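Local coordinates for laccase (Uncultured bacterium, PDB 4F7K), which probably oxidises phenolic and related substrates at copper centres while reducing dioxygen to water, as multicopper oxidases of the laccase type do, at residues 11-16 against 23-28; 209-214 against 371-376. One frame throughout, in Å; residues are numbered along the deposited sequence.

Overall arrangement
Near the N terminus, strand 4-13 runs into a short loop and the chain returns along strand 23-28, so interaction 1 closes a beta hairpin at the edge of a four-stranded sheet in the first cupredoxin-like part of the fold. Only after that does interaction 2 open: the turn that follows strand 204-211, in the second multicopper oxidase region, meets strands 369-373 and 375-378 of the third, closing a loop of more than 150 residues. The two contacts therefore follow in series and neither nest nor cross. The centres of interactions 1 and 2 are about 29 Å apart. Between the nearest atoms of interactions 1 and 2 the distance is about 17 Å. Interaction 1 is local; interaction 2 ties distant regions together.

Interaction 1. Residues 11-16 against 23-28; sequences VNAQIL and TPMLGF
V11 and M25 exchange two backbone hydrogen bonds. V11 N reaches M25 O at 2.8 Å. In return M25 N donates to V11 O, almost straight at 176° at the hydrogen. A13 and T23 form the next hydrogen-bonded pair, with A13 N reaching T23 O and T23 N reaching A13 O. Between them N12 and P24 make a non-hydrogen-bonded pair, a position that suits a proline, which has no N-H to offer; N12 CA lies 3.4 Å from T23 O in a CA-H...O contact.

The apolar contacts gather on the face that carries V11, A13, T23 and M25. V11 lays both methyls against the returning strand: CG2 lies 3.5 Å from G27 N and 4.1 Å from M25 CG, while CG1 flanks the G27 backbone. G27 has no side chain, and a CB there would run into V11 CG2. Cut back to an alanine, V11 would lose both methyls, which is likely to open a gap over the G27 backbone and leave M25 CG without its neighbour. Beyond the strand end, the I15 CD1 methyl reaches T23 CB at 3.7 Å and M25 SD at 3.8 Å; the M25 chain bends at its last torsion (chi3 -63°), with CE directed away from that methyl.

At the loop end of that same face, one water accepts from L16 N and lies 2.5 Å from T23 OG1, which also bonds G146 O. With T23 OG1 beside its own backbone N (chi1 -61°), the hydroxyl lies toward the loop and CG2 nearer the M25 side. Alternating hydrogen-bonded and non-hydrogen-bonded pairs thus hold the beta hairpin of strands 4-13 and 23-28 by its backbone, while V11, A13, I15, T23 and M25 pack along one face.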
loop_
_atom_site.group_PDB
_atom_site.type_symbol
_atom_site.label_atom_id
_atom_site.label_comp_id
_atom_site.label_asym_id
_atom_site.label_seq_id
_atom_site.Cartn_x
_atom_site.Cartn_y
_atom_site.Cartn_z
ATOM N N VAL A 11 2.592 15.014 15.569
ATOM C CA VAL A 11 3.223 13.951 16.316
ATOM C C VAL A 11 4.708 14.089 16.058
ATOM O O VAL A 11 5.125 14.952 15.273
ATOM C CB VAL A 11 2.776 12.589 15.728
ATOM C CG1 VAL A 11 1.210 12.468 15.776
ATOM C CG2 VAL A 11 3.351 12.442 14.261
ATOM N N ASN A 12 5.492 13.223 16.693
ATOM C CA ASN A 12 6.928 13.112 16.412
ATOM C C ASN A 12 7.251 11.675 16.038
ATOM O O ASN A 12 6.611 10.711 16.522
ATOM C CB ASN A 12 7.768 13.497 17.613
ATOM C CG ASN A 12 7.555 14.928 18.047
ATOM O OD1 ASN A 12 8.256 15.871 17.592
ATOM N ND2 ASN A 12 6.629 15.109 18.961
ATOM N N ALA A 13 8.252 11.507 15.187
ATOM C CA ALA A 13 8.657 10.154 14.838
ATOM C C ALA A 13 10.147 10.058 14.860
ATOM O O ALA A 13 10.825 10.970 14.394
ATOM C CB ALA A 13 8.145 9.805 13.453
ATOM N N GLN A 14 10.659 8.939 15.354
ATOM C CA GLN A 14 12.087 8.703 15.286
ATOM C C GLN A 14 12.430 8.046 13.955
ATOM O O GLN A 14 12.370 6.824 13.824
ATOM C CB GLN A 14 12.596 7.875 16.479
ATOM C CG GLN A 14 14.145 7.832 16.618
ATOM C CD GLN A 14 14.795 9.211 16.885
ATOM O OE1 GLN A 14 14.297 9.983 17.663
ATOM N NE2 GLN A 14 15.910 9.494 16.227
ATOM N N ILE A 15 12.797 8.864 12.977
ATOM C CA ILE A 15 13.138 8.388 11.648
ATOM C C ILE A 15 14.640 8.149 11.500
ATOM O O ILE A 15 15.053 7.034 11.131
ATOM C CB ILE A 15 12.609 9.346 10.581
ATOM C CG1 ILE A 15 11.090 9.408 10.720
ATOM C CG2 ILE A 15 13.041 8.857 9.204
ATOM C CD1 ILE A 15 10.433 10.558 10.070
ATOM N N LEU A 16 15.440 9.181 11.795
ATOM C CA LEU A 16 16.891 9.096 11.864
ATOM C C LEU A 16 17.273 8.111 12.978
ATOM O O LEU A 16 16.456 7.824 13.838
ATOM C CB LEU A 16 17.507 10.492 12.156
ATOM C CG LEU A 16 17.398 11.633 11.115
ATOM C CD1 LEU A 16 17.838 13.004 11.688
ATOM C CD2 LEU A 16 18.186 11.349 9.838
ATOM N N THR A 23 11.668 13.667 14.391
ATOM C CA THR A 23 11.153 14.479 13.298
ATOM C C THR A 23 9.683 14.833 13.572
ATOM O O THR A 23 8.864 13.943 13.746
ATOM C CB THR A 23 11.242 13.699 11.948
ATOM O OG1 THR A 23 12.615 13.370 11.658
ATOM C CG2 THR A 23 10.662 14.519 10.776
ATOM N N PRO A 24 9.348 16.132 13.571
ATOM C CA PRO A 24 7.969 16.583 13.747
ATOM C C PRO A 24 7.184 16.391 12.480
ATOM O O PRO A 24 7.719 16.630 11.402
ATOM C CB PRO A 24 8.116 18.086 14.094
ATOM C CG PRO A 24 9.524 18.463 13.643
ATOM C CD PRO A 24 10.336 17.224 13.728
ATOM N N MET A 25 5.971 15.841 12.593
ATOM C CA MET A 25 5.123 15.703 11.426
ATOM C C MET A 25 3.663 15.497 11.798
ATOM O O MET A 25 3.307 15.656 12.965
ATOM C CB MET A 25 5.621 14.572 10.519
ATOM C CG MET A 25 5.884 13.239 11.171
ATOM S SD MET A 25 7.191 12.469 10.129
ATOM C CE MET A 25 6.400 12.294 8.545
ATOM N N LEU A 26 2.835 15.143 10.814
ATOM C CA LEU A 26 1.430 14.746 11.097
ATOM C C LEU A 26 1.340 13.255 11.161
ATOM O O LEU A 26 1.973 12.577 10.383
ATOM C CB LEU A 26 0.415 15.358 10.090
ATOM C CG LEU A 26 0.481 16.883 9.867
ATOM C CD1 LEU A 26 -0.500 17.301 8.770
ATOM C CD2 LEU A 26 0.249 17.733 11.159
ATOM N N GLY A 27 0.576 12.724 12.108
ATOM C CA GLY A 27 0.340 11.297 12.169
ATOM C C GLY A 27 -1.000 11.004 12.799
ATOM O O GLY A 27 -1.867 11.890 12.908
ATOM N N PHE A 28 -1.154 9.778 13.286
ATOM C CA PHE A 28 -2.414 9.324 13.823
ATOM C C PHE A 28 -2.133 8.774 15.188
ATOM O O PHE A 28 -1.244 7.936 15.339
ATOM C CB PHE A 28 -2.992 8.155 12.974
ATOM C CG PHE A 28 -3.607 8.572 11.680
ATOM C CD1 PHE A 28 -4.818 9.246 11.648
ATOM C CD2 PHE A 28 -2.968 8.294 10.488
ATOM C CE1 PHE A 28 -5.385 9.622 10.397
ATOM C CE2 PHE A 28 -3.509 8.666 9.274
ATOM C CZ PHE A 28 -4.723 9.304 9.226
HETATM O O HOH W 1 14.042 11.661 12.776
#

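Interaction 2. Residues 209-214 against 371-376; sequences VALDGM and ALRDTT
D212 OD1 takes a hydrogen bond from R373 NH1 at 2.9 Å, as the hydrogen-bonded part of a salt bridge, and a second from the backbone N of R232. The arginine donates within its own guanidinium plane but meets the oxygen from above the carboxylate plane, the two planes standing 58° apart. R373 gets there by folding at chi2 (-88°), which turns its end back toward D212. L211 CB lies over one guanidinium face, 4.0 Å above the plane and offset toward the rim. D212 OD2, whose place is less sure, accepts from D374 N and weakly from T375 N. T375 OG1 donates to D374 OD1 at 2.8 Å, while D374 OD2 pairs with R232; this second arginine probably offsets the closeness of the two acids. Apolar contacts are thinner: M214 CG against L372 CD2 at 4.0 Å, and L211 CD1 against A371 CB. A water lies between M214 O and L372 O, within hydrogen-bonding distance of both. This buried junction joins the second and third multicopper oxidase regions: the type I' turn L211 to M214, linking strands 204-211 and 214-220, abuts strands 369-373 and 375-378, each outermost in its sheet.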
loop_
_atom_site.group_PDB
_atom_site.type_symbol
_atom_site.label_atom_id
_atom_site.label_comp_id
_atom_site.label_asym_id
_atom_site.label_seq_id
_atom_site.Cartn_x
_atom_site.Cartn_y
_atom_site.Cartn_z
ATOM N N VAL A 209 3.446 -14.762 -1.496
ATOM C CA VAL A 209 2.157 -15.440 -1.470
ATOM C C VAL A 209 0.945 -14.553 -1.783
ATOM O O VAL A 209 -0.142 -15.082 -2.040
ATOM C CB VAL A 209 1.930 -16.184 -0.136
ATOM C CG1 VAL A 209 3.003 -17.254 0.048
ATOM C CG2 VAL A 209 1.925 -15.159 1.056
ATOM N N ALA A 210 1.119 -13.231 -1.753
ATOM C CA ALA A 210 0.058 -12.293 -2.168
ATOM C C ALA A 210 0.604 -10.984 -2.738
ATOM O O ALA A 210 1.718 -10.571 -2.412
ATOM C CB ALA A 210 -0.900 -11.990 -0.990
ATOM N N LEU A 211 -0.180 -10.347 -3.602
ATOM C CA LEU A 211 0.120 -8.976 -4.030
ATOM C C LEU A 211 -1.111 -8.090 -3.856
ATOM O O LEU A 211 -2.235 -8.492 -4.221
ATOM C CB LEU A 211 0.635 -8.917 -5.469
ATOM C CG LEU A 211 1.820 -9.831 -5.820
ATOM C CD1 LEU A 211 1.921 -10.045 -7.332
ATOM C CD2 LEU A 211 3.132 -9.289 -5.262
ATOM N N ASP A 212 -0.891 -6.892 -3.300
ATOM C CA ASP A 212 -1.982 -5.939 -3.090
ATOM C C ASP A 212 -3.186 -6.554 -2.344
ATOM O O ASP A 212 -4.351 -6.311 -2.673
ATOM C CB ASP A 212 -2.395 -5.301 -4.408
ATOM C CG ASP A 212 -1.277 -4.441 -5.022
ATOM O OD1 ASP A 212 -0.206 -4.301 -4.402
ATOM O OD2 ASP A 212 -1.481 -3.898 -6.124
ATOM N N GLY A 213 -2.897 -7.353 -1.332
ATOM C CA GLY A 213 -3.969 -7.954 -0.540
ATOM C C GLY A 213 -4.621 -9.150 -1.204
ATOM O O GLY A 213 -5.516 -9.744 -0.625
ATOM N N MET A 214 -4.163 -9.523 -2.398
ATOM C CA MET A 214 -4.776 -10.633 -3.163
ATOM C C MET A 214 -3.842 -11.815 -3.341
ATOM O O MET A 214 -2.836 -11.700 -4.043
ATOM C CB MET A 214 -5.287 -10.183 -4.538
ATOM C CG MET A 214 -6.391 -9.167 -4.470
ATOM S SD MET A 214 -7.913 -9.866 -3.822
ATOM C CE MET A 214 -8.716 -8.365 -3.269
ATOM N N ALA A 371 -0.779 -10.133 -12.997
ATOM C CA ALA A 371 -1.037 -9.740 -11.607
ATOM C C ALA A 371 -2.365 -9.026 -11.460
ATOM O O ALA A 371 -2.749 -8.200 -12.290
ATOM C CB ALA A 371 0.107 -8.842 -11.062
ATOM N N LEU A 372 -3.077 -9.408 -10.414
ATOM C CA LEU A 372 -4.280 -8.748 -9.999
ATOM C C LEU A 372 -3.829 -7.821 -8.888
ATOM O O LEU A 372 -3.231 -8.255 -7.896
ATOM C CB LEU A 372 -5.306 -9.770 -9.503
ATOM C CG LEU A 372 -6.573 -9.195 -8.878
ATOM C CD1 LEU A 372 -7.461 -8.562 -9.911
ATOM C CD2 LEU A 372 -7.354 -10.290 -8.172
ATOM N N ARG A 373 -4.097 -6.537 -9.085
ATOM C CA ARG A 373 -3.510 -5.454 -8.309
ATOM C C ARG A 373 -4.607 -4.458 -7.968
ATOM O O ARG A 373 -5.681 -4.520 -8.543
ATOM C CB ARG A 373 -2.477 -4.715 -9.189
ATOM C CG ARG A 373 -1.119 -5.406 -9.402
ATOM C CD ARG A 373 -0.175 -4.972 -8.243
ATOM N NE ARG A 373 1.165 -5.477 -8.440
ATOM C CZ ARG A 373 2.099 -5.583 -7.508
ATOM N NH1 ARG A 373 1.883 -5.215 -6.234
ATOM N NH2 ARG A 373 3.276 -6.080 -7.886
ATOM N N ASP A 374 -4.337 -3.520 -7.061
ATOM C CA ASP A 374 -5.211 -2.368 -6.953
ATOM C C ASP A 374 -4.435 -1.080 -7.318
ATOM O O ASP A 374 -5.037 -0.006 -7.443
ATOM C CB ASP A 374 -5.939 -2.301 -5.580
ATOM C CG ASP A 374 -4.986 -2.235 -4.388
ATOM O OD1 ASP A 374 -3.990 -1.453 -4.451
ATOM O OD2 ASP A 374 -5.240 -2.961 -3.370
ATOM N N THR A 375 -3.126 -1.224 -7.542
ATOM C CA THR A 375 -2.246 -0.113 -7.845
ATOM C C THR A 375 -1.229 -0.616 -8.837
ATOM O O THR A 375 -0.609 -1.659 -8.610
ATOM C CB THR A 375 -1.447 0.323 -6.572
ATOM O OG1 THR A 375 -2.345 0.559 -5.486
ATOM C CG2 THR A 375 -0.598 1.566 -6.807
ATOM N N THR A 376 -1.011 0.138 -9.901
ATOM C CA THR A 376 -0.057 -0.270 -10.890
ATOM C C THR A 376 0.913 0.849 -11.254
ATOM O O THR A 376 0.815 1.950 -10.721
ATOM C CB THR A 376 -0.742 -0.875 -12.122
ATOM O OG1 THR A 376 0.255 -1.422 -12.974
ATOM C CG2 THR A 376 -1.604 0.141 -12.867
HETATM O O HOH W 2 -2.589 -10.586 -6.466
#